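Local structure of LPS-assembly lipoprotein (Caulobacter crescentus, 4KWY) at residues 64-77 and 88-102. The protein probably takes part in lipopolysaccharide assembly at the outer membrane, as a lipoprotein of the LptE family. Sequence-based numbering, arbitrary orientation.
Sequences VANRFELRMSVDWR and HKGRTDVSVTYDSAD
Asp93 OD1 takes two sound bonds from the neighbouring strand, plus a weak one from Arg71 NH2: Arg71 NE lies 2.7 Å from Asp93 OD1 and Ser73 OG 2.8 Å from it, the two arriving from opposite faces of the carboxylate plane. The other oxygen, OD2, is held side-on by NE and NH2 of Arg91, whose chain turns about CB-CG (chi2 63°) and also sends NH1 to Asp75 OD2, a salt bridge whose hydrogen bond is weak. Ser73 OG meets Arg54 of helix 52-56 as well. Further along the same face, Arg67 NE makes a nearly straight bond of 2.8 Å to the syn side of Asp99 OD1, in the guanidinium plane.

Backbone pairing is regular antiparallel from Arg67–Asp99 to Arg77–Lys89, the two long strands of a beta hairpin. The other face is covered by helix 104-135, with side chains of the neighbouring strand 44-50 beside Trp76, Met72 and Val74. There Trp76, with chi1 at 51°, swings its indole across the partner strand: Gly90 CA sits over the six-membered ring, 3.8 Å from its centroid, while NE1 gives an in-plane bond of 2.9 Å to Thr92 OG1. Near the far end, Phe68 CB rests on the face of the Tyr98 ring, 3.7 Å from its centroid, and Leu70 CD2 lies alongside Val96 CG2. The hairpin is thus two-sided, aromatic and aliphatic toward the helix, charged and polar on the face bearing Arg71 and Asp93, whose shared carboxylate probably lets the Arg71 and Arg91 guanidinium groups lie close by balancing their charge.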
ATOM      1  N   VAL A  64      23.165 -10.569 -12.257  1.00 75.63           N
ATOM      2  CA  VAL A  64      23.694  -9.464 -11.426  1.00 73.75           C
ATOM      3  C   VAL A  64      23.911  -9.895  -9.953  1.00 78.73           C
ATOM      4  O   VAL A  64      22.990 -10.411  -9.301  1.00 78.59           O
ATOM      5  CB  VAL A  64      22.793  -8.194 -11.502  1.00 73.31           C
ATOM      6  CG1 VAL A  64      23.326  -7.074 -10.606  1.00 72.35           C
ATOM      7  CG2 VAL A  64      22.668  -7.703 -12.939  1.00 71.56           C
ATOM      8  N   ALA A  65      25.133  -9.617  -9.435  1.00 75.31           N
ATOM      9  CA  ALA A  65      25.540  -9.869  -8.047  1.00 76.31           C
ATOM     10  C   ALA A  65      24.768  -8.952  -7.067  1.00 75.89           C
ATOM     11  O   ALA A  65      24.687  -7.727  -7.264  1.00 72.46           O
ATOM     12  CB  ALA A  65      27.039  -9.662  -7.885  1.00 79.30           C
ATOM     13  N   ASN A  66      24.190  -9.584  -6.019  1.00 70.84           N
ATOM     14  CA  ASN A  66      23.430  -8.982  -4.930  1.00 67.61           C
ATOM     15  C   ASN A  66      22.226  -8.169  -5.431  1.00 62.72           C
ATOM     16  O   ASN A  66      21.904  -7.171  -4.801  1.00 60.84           O
ATOM     17  CB  ASN A  66      24.336  -8.134  -3.993  1.00 69.38           C
ATOM     18  CG  ASN A  66      25.232  -8.942  -3.060  1.00 86.94           C
ATOM     19  OD1 ASN A  66      24.862 -10.005  -2.538  1.00 86.95           O
ATOM     20  ND2 ASN A  66      26.418  -8.422  -2.774  1.00 73.44           N
ATOM     21  N   ARG A  67      21.556  -8.597  -6.545  1.00 54.74           N
ATOM     22  CA  ARG A  67      20.310  -7.965  -7.007  1.00 50.39           C
ATOM     23  C   ARG A  67      19.144  -8.835  -6.544  1.00 53.92           C
ATOM     24  O   ARG A  67      19.171 -10.052  -6.716  1.00 57.05           O
ATOM     25  CB  ARG A  67      20.227  -7.678  -8.527  1.00 47.32           C
ATOM     26  CG  ARG A  67      18.833  -7.080  -8.913  1.00 44.10           C
ATOM     27  CD  ARG A  67      18.676  -6.531 -10.322  1.00 39.33           C
ATOM     28  NE  ARG A  67      19.594  -5.414 -10.550  1.00 46.21           N
ATOM     29  CZ  ARG A  67      20.161  -5.140 -11.717  1.00 59.54           C
ATOM     30  NH1 ARG A  67      19.863  -5.857 -12.791  1.00 52.58           N
ATOM     31  NH2 ARG A  67      21.030  -4.146 -11.821  1.00 51.06           N
ATOM     32  N   PHE A  68      18.132  -8.222  -5.954  1.00 46.33           N
ATOM     33  CA  PHE A  68      16.999  -8.959  -5.423  1.00 44.80           C
ATOM     34  C   PHE A  68      15.697  -8.440  -5.958  1.00 43.70           C
ATOM     35  O   PHE A  68      15.612  -7.258  -6.274  1.00 38.89           O
ATOM     36  CB  PHE A  68      16.995  -8.845  -3.894  1.00 47.56           C
ATOM     37  CG  PHE A  68      18.024  -9.699  -3.206  1.00 52.66           C
ATOM     38  CD1 PHE A  68      19.350  -9.281  -3.104  1.00 56.96           C
ATOM     39  CD2 PHE A  68      17.676 -10.928  -2.664  1.00 56.95           C
ATOM     40  CE1 PHE A  68      20.310 -10.094  -2.496  1.00 61.53           C
ATOM     41  CE2 PHE A  68      18.640 -11.749  -2.078  1.00 63.10           C
ATOM     42  CZ  PHE A  68      19.941 -11.318  -1.978  1.00 62.72           C
ATOM     43  N   GLU A  69      14.676  -9.324  -6.065  1.00 41.78           N
ATOM     44  CA  GLU A  69      13.325  -8.936  -6.464  1.00 40.00           C
ATOM     45  C   GLU A  69      12.401  -9.150  -5.291  1.00 47.61           C
ATOM     46  O   GLU A  69      12.417 -10.194  -4.653  1.00 50.01           O
ATOM     47  CB  GLU A  69      12.799  -9.639  -7.713  1.00 41.19           C
ATOM     48  CG  GLU A  69      11.510  -8.987  -8.214  1.00 47.79           C
ATOM     49  CD  GLU A  69      10.898  -9.535  -9.490  1.00 77.10           C
ATOM     50  OE1 GLU A  69      10.296 -10.632  -9.434  1.00 93.98           O
ATOM     51  OE2 GLU A  69      10.954  -8.833 -10.526  1.00 67.00           O
ATOM     52  N   LEU A  70      11.619  -8.134  -4.990  1.00 43.42           N
ATOM     53  CA  LEU A  70      10.696  -8.133  -3.889  1.00 42.28           C
ATOM     54  C   LEU A  70       9.292  -7.902  -4.427  1.00 42.48           C
ATOM     55  O   LEU A  70       9.080  -7.052  -5.292  1.00 39.00           O
ATOM     56  CB  LEU A  70      11.154  -7.023  -2.973  1.00 42.49           C
ATOM     57  CG  LEU A  70      10.453  -6.859  -1.665  1.00 49.08           C
ATOM     58  CD1 LEU A  70      11.105  -7.710  -0.596  1.00 51.11           C
ATOM     59  CD2 LEU A  70      10.580  -5.449  -1.268  1.00 54.30           C
ATOM     60  N   ARG A  71       8.344  -8.704  -3.952  1.00 41.08           N
ATOM     61  CA  ARG A  71       6.973  -8.647  -4.423  1.00 39.85           C
ATOM     62  C   ARG A  71       5.998  -8.295  -3.319  1.00 40.38           C
ATOM     63  O   ARG A  71       6.024  -8.874  -2.237  1.00 39.33           O
ATOM     64  CB  ARG A  71       6.581  -9.972  -5.065  1.00 41.69           C
ATOM     65  CG  ARG A  71       5.302  -9.870  -5.860  1.00 51.29           C
ATOM     66  CD  ARG A  71       5.173 -11.032  -6.788  1.00 60.44           C
ATOM     67  NE  ARG A  71       3.780 -11.231  -7.179  1.00 66.39           N
ATOM     68  CZ  ARG A  71       3.158 -12.404  -7.165  1.00 76.45           C
ATOM     69  NH1 ARG A  71       3.798 -13.496  -6.766  1.00 67.42           N
ATOM     70  NH2 ARG A  71       1.893 -12.492  -7.550  1.00 62.78           N
HETATM   71  N   MSE A  72       5.163  -7.300  -3.595  1.00 35.31           N
HETATM   72  CA  MSE A  72       4.128  -6.913  -2.663  1.00 32.23           C
HETATM   73  C   MSE A  72       2.784  -7.264  -3.293  1.00 34.82           C
HETATM   74  O   MSE A  72       2.385  -6.664  -4.297  1.00 30.64           O
HETATM   75  CB  MSE A  72       4.197  -5.440  -2.256  1.00 32.16           C
HETATM   76  CG  MSE A  72       3.095  -5.104  -1.242  1.00 39.25           C
HETATM   77 SE   MSE A  72       3.155  -3.318  -0.646  0.75 46.04          SE
HETATM   78  CE  MSE A  72       3.334  -3.702   1.170  1.00 43.67           C
ATOM     79  N   SER A  73       2.090  -8.230  -2.670  1.00 34.08           N
ATOM     80  CA  SER A  73       0.771  -8.703  -3.073  1.00 35.05           C
ATOM     81  C   SER A  73      -0.225  -8.271  -2.029  1.00 41.53           C
ATOM     82  O   SER A  73      -0.036  -8.553  -0.839  1.00 43.23           O
ATOM     83  CB  SER A  73       0.779 -10.214  -3.220  1.00 39.33           C
ATOM     84  OG  SER A  73       1.757 -10.583  -4.170  1.00 47.73           O
ATOM     85  N   VAL A  74      -1.260  -7.529  -2.453  1.00 38.34           N
ATOM     86  CA  VAL A  74      -2.253  -6.989  -1.521  1.00 36.91           C
ATOM     87  C   VAL A  74      -3.656  -7.225  -2.019  1.00 41.16           C
ATOM     88  O   VAL A  74      -4.022  -6.772  -3.098  1.00 41.14           O
ATOM     89  CB  VAL A  74      -2.076  -5.452  -1.267  1.00 38.57           C
ATOM     90  CG1 VAL A  74      -2.749  -5.025   0.039  1.00 37.79           C
ATOM     91  CG2 VAL A  74      -0.615  -5.002  -1.330  1.00 36.87           C
ATOM     92  N   ASP A  75      -4.462  -7.842  -1.186  1.00 39.48           N
ATOM     93  CA  ASP A  75      -5.902  -7.953  -1.392  1.00 40.23           C
ATOM     94  C   ASP A  75      -6.493  -6.923  -0.494  1.00 39.49           C
ATOM     95  O   ASP A  75      -6.070  -6.843   0.655  1.00 38.25           O
ATOM     96  CB  ASP A  75      -6.438  -9.361  -1.074  1.00 44.52           C
ATOM     97  CG  ASP A  75      -6.188 -10.347  -2.190  1.00 58.66           C
ATOM     98  OD1 ASP A  75      -6.807 -10.200  -3.265  1.00 60.08           O
ATOM     99  OD2 ASP A  75      -5.385 -11.268  -1.987  1.00 70.17           O
ATOM    100  N   TRP A  76      -7.406  -6.087  -0.998  1.00 36.35           N
ATOM    101  CA  TRP A  76      -7.990  -5.059  -0.151  1.00 34.97           C
ATOM    102  C   TRP A  76      -9.504  -4.894  -0.377  1.00 39.50           C
ATOM    103  O   TRP A  76     -10.001  -5.102  -1.484  1.00 40.58           O
ATOM    104  CB  TRP A  76      -7.240  -3.729  -0.327  1.00 32.04           C
ATOM    105  CG  TRP A  76      -7.072  -3.287  -1.742  1.00 32.82           C
ATOM    106  CD1 TRP A  76      -6.025  -3.559  -2.578  1.00 34.98           C
ATOM    107  CD2 TRP A  76      -7.975  -2.461  -2.481  1.00 34.20           C
ATOM    108  NE1 TRP A  76      -6.219  -2.949  -3.796  1.00 33.97           N
ATOM    109  CE2 TRP A  76      -7.410  -2.267  -3.767  1.00 37.07           C
ATOM    110  CE3 TRP A  76      -9.220  -1.870  -2.181  1.00 37.40           C
ATOM    111  CZ2 TRP A  76      -8.042  -1.505  -4.753  1.00 38.51           C
ATOM    112  CZ3 TRP A  76      -9.826  -1.076  -3.143  1.00 41.15           C
ATOM    113  CH2 TRP A  76      -9.248  -0.912  -4.420  1.00 42.19           C
ATOM    114  N   ARG A  77     -10.216  -4.502   0.700  1.00 35.46           N
ATOM    115  CA  ARG A  77     -11.672  -4.258   0.762  1.00 35.98           C
ATOM    116  C   ARG A  77     -11.965  -2.865   1.273  1.00 38.33           C
ATOM    117  O   ARG A  77     -11.406  -2.466   2.296  1.00 36.67           O
ATOM    118  CB  ARG A  77     -12.359  -5.256   1.714  1.00 35.54           C
ATOM    119  CG  ARG A  77     -12.241  -6.675   1.310  1.00 39.91           C
ATOM    120  CD  ARG A  77     -12.914  -7.591   2.291  1.00 43.52           C
ATOM    121  NE  ARG A  77     -12.167  -8.853   2.327  1.00 49.56           N
ATOM    122  CZ  ARG A  77     -12.460  -9.927   1.599  1.00 70.16           C
ATOM    123  NH1 ARG A  77     -13.544  -9.945   0.833  1.00 60.77           N
ATOM    124  NH2 ARG A  77     -11.699 -11.013   1.673  1.00 63.50           N
ATOM    125  N   HIS A  88     -16.496  -1.634  -2.313  1.00 47.81           N
ATOM    126  CA  HIS A  88     -15.464  -1.756  -3.342  1.00 47.01           C
ATOM    127  C   HIS A  88     -14.339  -2.644  -2.840  1.00 48.13           C
ATOM    128  O   HIS A  88     -14.065  -2.691  -1.639  1.00 43.92           O
ATOM    129  CB  HIS A  88     -14.925  -0.355  -3.718  1.00 48.55           C
ATOM    130  CG  HIS A  88     -14.066  -0.308  -4.950  1.00 53.43           C
ATOM    131  ND1 HIS A  88     -14.438  -0.955  -6.124  1.00 58.16           N
ATOM    132  CD2 HIS A  88     -12.905   0.355  -5.169  1.00 54.38           C
ATOM    133  CE1 HIS A  88     -13.467  -0.715  -6.989  1.00 57.09           C
ATOM    134  NE2 HIS A  88     -12.528   0.080  -6.466  1.00 55.18           N
ATOM    135  N   LYS A  89     -13.680  -3.341  -3.754  1.00 48.51           N
ATOM    136  CA  LYS A  89     -12.521  -4.175  -3.423  1.00 47.63           C
ATOM    137  C   LYS A  89     -11.472  -4.161  -4.584  1.00 51.53           C
ATOM    138  O   LYS A  89     -11.685  -3.527  -5.636  1.00 52.41           O
ATOM    139  CB  LYS A  89     -12.958  -5.604  -3.018  1.00 50.80           C
ATOM    140  CG  LYS A  89     -13.292  -6.599  -4.115  1.00 52.05           C
ATOM    141  CD  LYS A  89     -13.578  -7.937  -3.447  1.00 64.14           C
ATOM    142  CE  LYS A  89     -13.728  -9.103  -4.392  1.00 85.67           C
ATOM    143  NZ  LYS A  89     -14.083 -10.364  -3.668  1.00 95.16           N
ATOM    144  N   GLY A  90     -10.335  -4.804  -4.344  1.00 45.06           N
ATOM    145  CA  GLY A  90      -9.270  -4.891  -5.325  1.00 42.83           C
ATOM    146  C   GLY A  90      -8.150  -5.822  -4.921  1.00 46.61           C
ATOM    147  O   GLY A  90      -8.120  -6.364  -3.803  1.00 43.01           O
ATOM    148  N   ARG A  91      -7.236  -6.028  -5.881  1.00 46.60           N
ATOM    149  CA  ARG A  91      -6.008  -6.804  -5.770  1.00 47.00           C
ATOM    150  C   ARG A  91      -4.915  -5.966  -6.413  1.00 49.29           C
ATOM    151  O   ARG A  91      -5.136  -5.385  -7.468  1.00 50.45           O
ATOM    152  CB  ARG A  91      -6.164  -8.199  -6.404  1.00 53.95           C
ATOM    153  CG  ARG A  91      -4.870  -9.026  -6.547  1.00 76.61           C
ATOM    154  CD  ARG A  91      -4.166  -9.396  -5.242  1.00 98.85           C
ATOM    155  NE  ARG A  91      -2.905 -10.095  -5.511  1.00114.97           N
ATOM    156  CZ  ARG A  91      -2.620 -11.334  -5.113  1.00133.26           C
ATOM    157  NH1 ARG A  91      -3.485 -12.019  -4.377  1.00122.28           N
ATOM    158  NH2 ARG A  91      -1.459 -11.888  -5.430  1.00120.76           N
ATOM    159  N   THR A  92      -3.793  -5.801  -5.727  1.00 43.83           N
ATOM    160  CA  THR A  92      -2.657  -4.995  -6.212  1.00 41.88           C
ATOM    161  C   THR A  92      -1.402  -5.856  -6.068  1.00 43.26           C
ATOM    162  O   THR A  92      -1.160  -6.438  -5.019  1.00 42.15           O
ATOM    163  CB  THR A  92      -2.601  -3.644  -5.419  1.00 39.24           C
ATOM    164  OG1 THR A  92      -3.874  -3.014  -5.492  1.00 42.54           O
ATOM    165  CG2 THR A  92      -1.537  -2.677  -5.917  1.00 28.97           C
ATOM    166  N   ASP A  93      -0.633  -5.952  -7.122  1.00 41.39           N
ATOM    167  CA  ASP A  93       0.616  -6.703  -7.144  1.00 40.94           C
ATOM    168  C   ASP A  93       1.699  -5.802  -7.669  1.00 41.02           C
ATOM    169  O   ASP A  93       1.627  -5.365  -8.810  1.00 39.14           O
ATOM    170  CB  ASP A  93       0.491  -7.955  -8.021  1.00 45.23           C
ATOM    171  CG  ASP A  93       0.499  -9.252  -7.244  1.00 58.52           C
ATOM    172  OD1 ASP A  93       1.593  -9.685  -6.830  1.00 59.01           O
ATOM    173  OD2 ASP A  93      -0.579  -9.874  -7.125  1.00 66.52           O
ATOM    174  N   VAL A  94       2.689  -5.496  -6.829  1.00 36.22           N
ATOM    175  CA  VAL A  94       3.800  -4.619  -7.192  1.00 34.47           C
ATOM    176  C   VAL A  94       5.136  -5.374  -7.028  1.00 39.20           C
ATOM    177  O   VAL A  94       5.320  -6.088  -6.034  1.00 39.97           O
ATOM    178  CB  VAL A  94       3.758  -3.325  -6.331  1.00 35.75           C
ATOM    179  CG1 VAL A  94       5.018  -2.484  -6.541  1.00 35.87           C
ATOM    180  CG2 VAL A  94       2.520  -2.497  -6.655  1.00 35.07           C
ATOM    181  N   SER A  95       6.068  -5.168  -7.964  1.00 35.93           N
ATOM    182  CA  SER A  95       7.418  -5.748  -7.895  1.00 35.82           C
ATOM    183  C   SER A  95       8.469  -4.679  -7.991  1.00 35.09           C
ATOM    184  O   SER A  95       8.331  -3.764  -8.783  1.00 33.02           O
ATOM    185  CB  SER A  95       7.643  -6.763  -9.008  1.00 41.36           C
ATOM    186  OG  SER A  95       7.057  -7.982  -8.595  1.00 57.98           O
ATOM    187  N   VAL A  96       9.507  -4.785  -7.157  1.00 30.95           N
ATOM    188  CA  VAL A  96      10.666  -3.904  -7.154  1.00 29.20           C
ATOM    189  C   VAL A  96      11.933  -4.762  -7.097  1.00 34.81           C
ATOM    190  O   VAL A  96      11.896  -5.936  -6.691  1.00 34.98           O
ATOM    191  CB  VAL A  96      10.656  -2.846  -6.011  1.00 31.53           C
ATOM    192  CG1 VAL A  96       9.460  -1.930  -6.106  1.00 30.19           C
ATOM    193  CG2 VAL A  96      10.744  -3.487  -4.630  1.00 32.07           C
ATOM    194  N   THR A  97      13.049  -4.170  -7.517  1.00 30.97           N
ATOM    195  CA  THR A  97      14.369  -4.743  -7.394  1.00 31.35           C
ATOM    196  C   THR A  97      15.188  -3.803  -6.510  1.00 35.93           C
ATOM    197  O   THR A  97      14.872  -2.612  -6.390  1.00 33.24           O
ATOM    198  CB  THR A  97      15.049  -5.022  -8.738  1.00 38.34           C
ATOM    199  OG1 THR A  97      15.282  -3.804  -9.422  1.00 38.85           O
ATOM    200  CG2 THR A  97      14.299  -6.045  -9.604  1.00 33.88           C
ATOM    201  N   TYR A  98      16.196  -4.356  -5.835  1.00 34.81           N
ATOM    202  CA  TYR A  98      17.156  -3.590  -5.049  1.00 35.11           C
ATOM    203  C   TYR A  98      18.467  -4.239  -5.222  1.00 40.80           C
ATOM    204  O   TYR A  98      18.550  -5.464  -5.405  1.00 40.30           O
ATOM    205  CB  TYR A  98      16.786  -3.392  -3.565  1.00 36.43           C
ATOM    206  CG  TYR A  98      16.626  -4.652  -2.745  1.00 38.54           C
ATOM    207  CD1 TYR A  98      17.710  -5.208  -2.065  1.00 42.98           C
ATOM    208  CD2 TYR A  98      15.375  -5.251  -2.588  1.00 37.98           C
ATOM    209  CE1 TYR A  98      17.557  -6.342  -1.266  1.00 47.41           C
ATOM    210  CE2 TYR A  98      15.215  -6.400  -1.807  1.00 41.02           C
ATOM    211  CZ  TYR A  98      16.303  -6.929  -1.133  1.00 51.27           C
ATOM    212  OH  TYR A  98      16.168  -8.069  -0.387  1.00 53.85           O
ATOM    213  N   ASP A  99      19.493  -3.405  -5.268  1.00 41.22           N
ATOM    214  CA  ASP A  99      20.834  -3.899  -5.441  1.00 45.35           C
ATOM    215  C   ASP A  99      21.519  -3.868  -4.085  1.00 58.07           C
ATOM    216  O   ASP A  99      21.924  -2.807  -3.615  1.00 59.32           O
ATOM    217  CB  ASP A  99      21.577  -3.096  -6.529  1.00 46.01           C
ATOM    218  CG  ASP A  99      21.335  -3.598  -7.949  1.00 47.08           C
ATOM    219  OD1 ASP A  99      20.178  -3.860  -8.293  1.00 47.08           O
ATOM    220  OD2 ASP A  99      22.306  -3.687  -8.717  1.00 48.36           O
ATOM    221  N   SER A 100      21.582  -5.042  -3.432  1.00 60.67           N
ATOM    222  CA  SER A 100      22.206  -5.266  -2.119  1.00 66.05           C
ATOM    223  C   SER A 100      23.748  -5.036  -2.149  1.00 76.46           C
ATOM    224  O   SER A 100      24.331  -4.620  -3.159  1.00 75.56           O
ATOM    225  CB  SER A 100      21.887  -6.677  -1.615  1.00 72.09           C
ATOM    226  OG  SER A 100      21.884  -6.760  -0.202  1.00 83.10           O
ATOM    227  N   ALA A 101      24.390  -5.304  -1.020  1.00 79.63           N
ATOM    228  CA  ALA A 101      25.819  -5.115  -0.828  1.00 84.09           C
ATOM    229  C   ALA A 101      26.398  -6.203   0.085  1.00 94.71           C
ATOM    230  O   ALA A 101      25.649  -6.841   0.836  1.00 94.94           O
ATOM    231  CB  ALA A 101      26.060  -3.737  -0.224  1.00 85.30           C
ATOM    232  N   ASP A 102      27.734  -6.409   0.027  1.00 96.14           N
ATOM    233  CA  ASP A 102      28.417  -7.382   0.884  1.00101.41           C
ATOM    234  C   ASP A 102      28.346  -6.929   2.361  1.00106.38           C
ATOM    235  O   ASP A 102      28.216  -7.770   3.254  1.00109.29           O
ATOM    236  CB  ASP A 102      29.872  -7.571   0.424  1.00107.41           C
ATOM    237  CG  ASP A 102      30.056  -8.204  -0.953  1.00121.15           C
ATOM    238  OD1 ASP A 102      29.088  -8.827  -1.463  1.00119.96           O
ATOM    239  OD2 ASP A 102      31.188  -8.133  -1.491  1.00128.40           O
TER
HETATM  240  O   HOH W   1      -9.872  -9.371  -3.660  1.00 56.14           O